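Local structure of putative tetR-family transcriptional regulatory protein (Streptomyces coelicolor, 2DG8) at residues D66-V71 and Q101-L106; V105-L110 and H125-R130. The protein probably binds operator DNA through a helix-turn-helix domain and regulates transcription, as expected of a dimeric TetR-family regulator. One frame throughout, in Å; residues are numbered along the deposited sequence.

Overall arrangement
Helix 101-116 takes part in both contacts, meeting helix 53-77 in contact 1 and helix 121-135 in contact 2, with about 8 Å between the contact centres. Contact 1 is partly buried and essentially polar, a histidine-aspartate hydrogen bond with one methyl group beside it. Contact 2 is buried and apolar, an indole set against a leucine and a threonine. They are joined directly: I68 and V69 from the first pack on W127 of the second, and D66 forms a salt bridge with R130. Each contact also has residues that touch the second subunit, so the shared helix reaches from the interior of the subunit to the dimer interface.

Contact 1. Residues D66-V71 and Q101-L106; sequences DHIVAV and QRDLVL
H67 and D103 bridge helices 53-77 and 101-116 with a side-chain hydrogen bond, the one hydrogen bond between these two segments. NE2 of H67 donates to OD1 of D103 over 3.0 Å, and the bond is fairly straight. On the histidine side the geometry is regular, because the oxygen lies at the ring edge and close to the ring plane. On the aspartate side it is less so: the donor reaches OD1 from above the carboxylate, 41° out of its plane. Ring and carboxylate are turned 63° against each other, and the other oxygen, OD2, stays 3.9 Å from H67 NE2. The imidazole extends across the gap because its CG stands opposite the backbone N (chi1 161°), and V71 CG2, one turn further along the same helix, lies over one ring face near the rim.

A van der Waals contact accompanies the bond. I68 brings the methyl end of its longer branch beside the carboxylate, CD1 lying 4.0 Å from D103 OD1, as the two side chains run past each other in opposite directions. The nearest backbones, at I68 and D103, are 8.3 Å apart between CA atoms, so the helices meet here through side chains.

The H67 end of the contact faces the surface, while I68, on the inner side, is buried against W127 and L96 of helix 82-98. D103 packs on F64, and its backbone N is hydrogen-bonded to S100 OG close to the start of helix 101-116. In a TetR-type regulator, helix 53-77 follows the helix-turn-helix region, so the bond ties that connecting helix to the C-terminal domain. With NE2 used as donor to a carboxylate, the neighbouring negative charge would probably favour a protonated imidazole, and the bond would then gain ionic character.

Contact 2. Residues V105-L110 and H125-R130; sequences VLTQEL and HEWMRR
The contact between W127 and the pair T107 and L110 is a buried apolar junction between helices 101-116 and 121-135, near the centre of the subunit. The indole spans the gap: the closest CA atoms, those of T107 and W127, are 10.9 Å apart. W127 extends this far because its CG is anti to the backbone N (chi1 -173°), and this torsion together with chi2 (2°) sends the six-membered ring foremost toward helix 101-116.

L110 touches that ring with one methyl group, CD2, which lies 3.7 Å from W127 CE3 and just as near CZ3. Its approach is oblique, the two side chains passing in opposite directions. T107 instead crosses the tryptophan at about a right angle and meets the far corner of the ring at its edge; T107 CG2 comes within 3.7 Å of W127 CH2, and T107 OG1 is 3.9 Å from the same carbon. The hydroxyl is not left without a partner against the aromatic edge, for it hydrogen-bonds to the backbone O of D103, one turn back in its own helix.

Both helices belong to the all-helical C-terminal domain, which in TetR-family regulators usually binds the ligand and forms the dimer. W127, from helix 121-135, sits between helix 53-77, which supplies T65 and V69, and helix 101-116, which supplies T107 and L110. F64 also touches T107. Other residues of these segments reach the second subunit: E109 forms a salt bridge with R116 of the second subunit, and Q108 packs on Y111 of the second subunit.

Contact 1. Residues D66-V71 and Q101-L106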
loop_
_atom_site.group_PDB
_atom_site.type_symbol
_atom_site.label_atom_id
_atom_site.label_comp_id
_atom_site.label_asym_id
_atom_site.label_seq_id
_atom_site.Cartn_x
_atom_site.Cartn_y
_atom_site.Cartn_z
ATOM N N ASP A 66 -4.355 16.178 1.198
ATOM C CA ASP A 66 -5.300 17.041 1.909
ATOM C C ASP A 66 -6.715 16.484 1.777
ATOM O O ASP A 66 -7.505 16.509 2.722
ATOM C CB ASP A 66 -5.264 18.463 1.326
ATOM C CG ASP A 66 -4.001 19.227 1.705
ATOM O OD1 ASP A 66 -3.736 20.286 1.093
ATOM O OD2 ASP A 66 -3.275 18.782 2.620
ATOM N N HIS A 67 -7.016 15.984 0.585
ATOM C CA HIS A 67 -8.323 15.415 0.251
ATOM C C HIS A 67 -8.715 14.203 1.102
ATOM O O HIS A 67 -9.824 14.146 1.636
ATOM C CB HIS A 67 -8.334 15.043 -1.243
ATOM C CG HIS A 67 -9.404 14.067 -1.621
ATOM N ND1 HIS A 67 -10.741 14.402 -1.670
ATOM C CD2 HIS A 67 -9.331 12.758 -1.963
ATOM C CE1 HIS A 67 -11.444 13.342 -2.025
ATOM N NE2 HIS A 67 -10.613 12.331 -2.209
ATOM N N ILE A 68 -7.812 13.237 1.224
ATOM C CA ILE A 68 -8.093 12.041 2.009
ATOM C C ILE A 68 -8.167 12.383 3.492
ATOM O O ILE A 68 -8.998 11.836 4.224
ATOM C CB ILE A 68 -7.027 10.949 1.762
ATOM C CG1 ILE A 68 -7.031 10.555 0.279
ATOM C CG2 ILE A 68 -7.338 9.710 2.593
ATOM C CD1 ILE A 68 -8.335 9.913 -0.192
ATOM N N VAL A 69 -7.305 13.297 3.932
ATOM C CA VAL A 69 -7.313 13.725 5.323
ATOM C C VAL A 69 -8.686 14.314 5.635
ATOM O O VAL A 69 -9.233 14.116 6.718
ATOM C CB VAL A 69 -6.228 14.794 5.583
ATOM C CG1 VAL A 69 -6.510 15.533 6.892
ATOM C CG2 VAL A 69 -4.858 14.123 5.648
ATOM N N ALA A 70 -9.241 15.034 4.670
ATOM C CA ALA A 70 -10.545 15.647 4.845
ATOM C C ALA A 70 -11.605 14.556 4.933
ATOM O O ALA A 70 -12.644 14.738 5.565
ATOM C CB ALA A 70 -10.845 16.580 3.680
ATOM N N VAL A 71 -11.349 13.425 4.285
ATOM C CA VAL A 71 -12.301 12.322 4.323
ATOM C C VAL A 71 -12.341 11.789 5.750
ATOM O O VAL A 71 -13.390 11.361 6.231
ATOM C CB VAL A 71 -11.911 11.187 3.356
ATOM C CG1 VAL A 71 -12.877 10.024 3.510
ATOM C CG2 VAL A 71 -11.955 11.694 1.920
ATOM N N GLN A 101 -11.711 4.278 -7.250
ATOM C CA GLN A 101 -10.543 3.559 -7.736
ATOM C C GLN A 101 -9.420 4.562 -8.008
ATOM O O GLN A 101 -8.244 4.239 -7.858
ATOM C CB GLN A 101 -10.871 2.769 -9.015
ATOM C CG GLN A 101 -9.652 2.103 -9.662
ATOM C CD GLN A 101 -10.022 1.105 -10.746
ATOM O OE1 GLN A 101 -10.936 1.343 -11.539
ATOM N NE2 GLN A 101 -9.303 -0.013 -10.797
ATOM N N ARG A 102 -9.789 5.778 -8.400
ATOM C CA ARG A 102 -8.814 6.837 -8.674
ATOM C C ARG A 102 -8.034 7.151 -7.398
ATOM O O ARG A 102 -6.816 7.291 -7.425
ATOM C CB ARG A 102 -9.530 8.099 -9.163
ATOM C CG ARG A 102 -8.674 9.360 -9.191
ATOM C CD ARG A 102 -9.512 10.568 -8.793
ATOM N NE ARG A 102 -8.757 11.819 -8.788
ATOM C CZ ARG A 102 -8.309 12.428 -9.881
ATOM N NH1 ARG A 102 -7.629 13.564 -9.775
ATOM N NH2 ARG A 102 -8.545 11.907 -11.082
ATOM N N ASP A 103 -8.740 7.259 -6.278
ATOM C CA ASP A 103 -8.089 7.541 -5.005
ATOM C C ASP A 103 -7.189 6.377 -4.568
ATOM O O ASP A 103 -6.078 6.587 -4.069
ATOM C CB ASP A 103 -9.141 7.852 -3.938
ATOM C CG ASP A 103 -9.796 9.214 -4.148
ATOM O OD1 ASP A 103 -10.745 9.553 -3.407
ATOM O OD2 ASP A 103 -9.348 9.953 -5.058
ATOM N N LEU A 104 -7.664 5.151 -4.764
ATOM C CA LEU A 104 -6.878 3.974 -4.409
ATOM C C LEU A 104 -5.581 3.962 -5.223
ATOM O O LEU A 104 -4.507 3.713 -4.687
ATOM C CB LEU A 104 -7.680 2.700 -4.695
ATOM C CG LEU A 104 -6.947 1.363 -4.593
ATOM C CD1 LEU A 104 -6.512 1.096 -3.143
ATOM C CD2 LEU A 104 -7.874 0.257 -5.103
ATOM N N VAL A 105 -5.692 4.224 -6.521
ATOM C CA VAL A 105 -4.521 4.245 -7.401
ATOM C C VAL A 105 -3.533 5.359 -7.023
ATOM O O VAL A 105 -2.322 5.132 -6.980
ATOM C CB VAL A 105 -4.960 4.409 -8.896
ATOM C CG1 VAL A 105 -3.746 4.609 -9.800
ATOM C CG2 VAL A 105 -5.737 3.183 -9.339
ATOM N N LEU A 106 -4.044 6.556 -6.734
ATOM C CA LEU A 106 -3.175 7.677 -6.359
ATOM C C LEU A 106 -2.494 7.368 -5.029
ATOM O O LEU A 106 -1.318 7.690 -4.822
ATOM C CB LEU A 106 -3.983 8.976 -6.271
ATOM C CG LEU A 106 -4.489 9.535 -7.621
ATOM C CD1 LEU A 106 -5.385 10.768 -7.397
ATOM C CD2 LEU A 106 -3.294 9.899 -8.502
#

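Contact 2. Residues V105-L110 and H125-R130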
loop_
_atom_site.group_PDB
_atom_site.type_symbol
_atom_site.label_atom_id
_atom_site.label_comp_id
_atom_site.label_asym_id
_atom_site.label_seq_id
_atom_site.Cartn_x
_atom_site.Cartn_y
_atom_site.Cartn_z
ATOM N N VAL A 105 -5.692 4.224 -6.521
ATOM C CA VAL A 105 -4.521 4.245 -7.401
ATOM C C VAL A 105 -3.533 5.359 -7.023
ATOM O O VAL A 105 -2.322 5.132 -6.980
ATOM C CB VAL A 105 -4.960 4.409 -8.896
ATOM C CG1 VAL A 105 -3.746 4.609 -9.800
ATOM C CG2 VAL A 105 -5.737 3.183 -9.339
ATOM N N LEU A 106 -4.044 6.556 -6.734
ATOM C CA LEU A 106 -3.175 7.677 -6.359
ATOM C C LEU A 106 -2.494 7.368 -5.029
ATOM O O LEU A 106 -1.318 7.690 -4.822
ATOM C CB LEU A 106 -3.983 8.976 -6.271
ATOM C CG LEU A 106 -4.489 9.535 -7.621
ATOM C CD1 LEU A 106 -5.385 10.768 -7.397
ATOM C CD2 LEU A 106 -3.294 9.899 -8.502
ATOM N N THR A 107 -3.227 6.728 -4.127
ATOM C CA THR A 107 -2.657 6.356 -2.846
ATOM C C THR A 107 -1.488 5.401 -3.096
ATOM O O THR A 107 -0.398 5.583 -2.561
ATOM C CB THR A 107 -3.696 5.634 -1.935
ATOM O OG1 THR A 107 -4.798 6.504 -1.672
ATOM C CG2 THR A 107 -3.067 5.237 -0.620
ATOM N N GLN A 108 -1.715 4.380 -3.913
ATOM C CA GLN A 108 -0.650 3.419 -4.185
ATOM C C GLN A 108 0.512 4.031 -4.969
ATOM O O GLN A 108 1.665 3.655 -4.761
ATOM C CB GLN A 108 -1.210 2.196 -4.921
ATOM C CG GLN A 108 -2.282 1.453 -4.117
ATOM C CD GLN A 108 -1.791 1.016 -2.739
ATOM O OE1 GLN A 108 -2.524 1.093 -1.760
ATOM N NE2 GLN A 108 -0.555 0.548 -2.666
ATOM N N GLU A 109 0.224 4.968 -5.866
ATOM C CA GLU A 109 1.304 5.603 -6.624
ATOM C C GLU A 109 2.198 6.323 -5.630
ATOM O O GLU A 109 3.419 6.183 -5.666
ATOM C CB GLU A 109 0.754 6.611 -7.648
ATOM C CG GLU A 109 0.180 5.983 -8.909
ATOM C CD GLU A 109 1.254 5.444 -9.856
ATOM O OE1 GLU A 109 2.452 5.712 -9.623
ATOM O OE2 GLU A 109 0.905 4.766 -10.848
ATOM N N LEU A 110 1.583 7.084 -4.729
ATOM C CA LEU A 110 2.348 7.826 -3.740
ATOM C C LEU A 110 3.232 6.919 -2.897
ATOM O O LEU A 110 4.406 7.216 -2.682
ATOM C CB LEU A 110 1.421 8.630 -2.821
ATOM C CG LEU A 110 2.155 9.311 -1.666
ATOM C CD1 LEU A 110 3.287 10.161 -2.202
ATOM C CD2 LEU A 110 1.182 10.156 -0.862
ATOM N N HIS A 125 4.668 10.957 5.801
ATOM C CA HIS A 125 4.799 11.204 7.238
ATOM C C HIS A 125 3.795 12.274 7.677
ATOM O O HIS A 125 3.139 12.141 8.712
ATOM C CB HIS A 125 6.214 11.682 7.579
ATOM C CG HIS A 125 6.508 11.700 9.048
ATOM N ND1 HIS A 125 7.121 10.648 9.701
ATOM C CD2 HIS A 125 6.255 12.631 9.998
ATOM C CE1 HIS A 125 7.234 10.933 10.984
ATOM N NE2 HIS A 125 6.715 12.133 11.192
ATOM N N GLU A 126 3.686 13.337 6.885
ATOM C CA GLU A 126 2.767 14.433 7.181
ATOM C C GLU A 126 1.320 13.972 7.006
ATOM O O GLU A 126 0.416 14.450 7.690
ATOM C CB GLU A 126 3.065 15.620 6.259
ATOM C CG GLU A 126 2.119 16.799 6.402
ATOM C CD GLU A 126 2.152 17.429 7.781
ATOM O OE1 GLU A 126 3.036 17.064 8.593
ATOM O OE2 GLU A 126 1.292 18.301 8.050
ATOM N N TRP A 127 1.109 13.034 6.087
ATOM C CA TRP A 127 -0.224 12.483 5.842
ATOM C C TRP A 127 -0.650 11.674 7.086
ATOM O O TRP A 127 -1.729 11.873 7.641
ATOM C CB TRP A 127 -0.191 11.574 4.595
ATOM C CG TRP A 127 -1.537 11.073 4.134
ATOM C CD1 TRP A 127 -2.753 11.367 4.681
ATOM C CD2 TRP A 127 -1.796 10.166 3.051
ATOM N NE1 TRP A 127 -3.754 10.700 4.012
ATOM C CE2 TRP A 127 -3.196 9.952 3.008
ATOM C CE3 TRP A 127 -0.982 9.512 2.114
ATOM C CZ2 TRP A 127 -3.803 9.107 2.067
ATOM C CZ3 TRP A 127 -1.582 8.674 1.173
ATOM C CH2 TRP A 127 -2.985 8.478 1.160
ATOM N N MET A 128 0.218 10.778 7.534
ATOM C CA MET A 128 -0.088 9.961 8.705
ATOM C C MET A 128 -0.325 10.813 9.947
ATOM O O MET A 128 -1.167 10.487 10.779
ATOM C CB MET A 128 1.048 8.971 8.975
ATOM C CG MET A 128 1.209 7.898 7.914
ATOM S SD MET A 128 2.505 6.715 8.355
ATOM C CE MET A 128 3.959 7.587 7.861
ATOM N N ARG A 129 0.416 11.908 10.065
ATOM C CA ARG A 129 0.291 12.791 11.213
ATOM C C ARG A 129 -1.064 13.488 11.261
ATOM O O ARG A 129 -1.671 13.599 12.319
ATOM C CB ARG A 129 1.402 13.846 11.193
ATOM C CG ARG A 129 1.552 14.608 12.500
ATOM C CD ARG A 129 2.072 16.015 12.245
ATOM N NE ARG A 129 0.985 16.884 11.805
ATOM C CZ ARG A 129 1.157 18.024 11.149
ATOM N NH1 ARG A 129 2.380 18.440 10.847
ATOM N NH2 ARG A 129 0.106 18.750 10.794
ATOM N N ARG A 130 -1.531 13.969 10.116
ATOM C CA ARG A 130 -2.818 14.656 10.058
ATOM C C ARG A 130 -3.972 13.675 10.282
ATOM O O ARG A 130 -4.999 14.021 10.880
ATOM C CB ARG A 130 -2.953 15.365 8.712
ATOM C CG ARG A 130 -1.811 16.339 8.454
ATOM C CD ARG A 130 -2.336 17.706 8.063
ATOM N NE ARG A 130 -2.862 17.720 6.702
ATOM C CZ ARG A 130 -3.770 18.587 6.266
ATOM N NH1 ARG A 130 -4.189 18.532 5.012
ATOM N NH2 ARG A 130 -4.275 19.499 7.088
#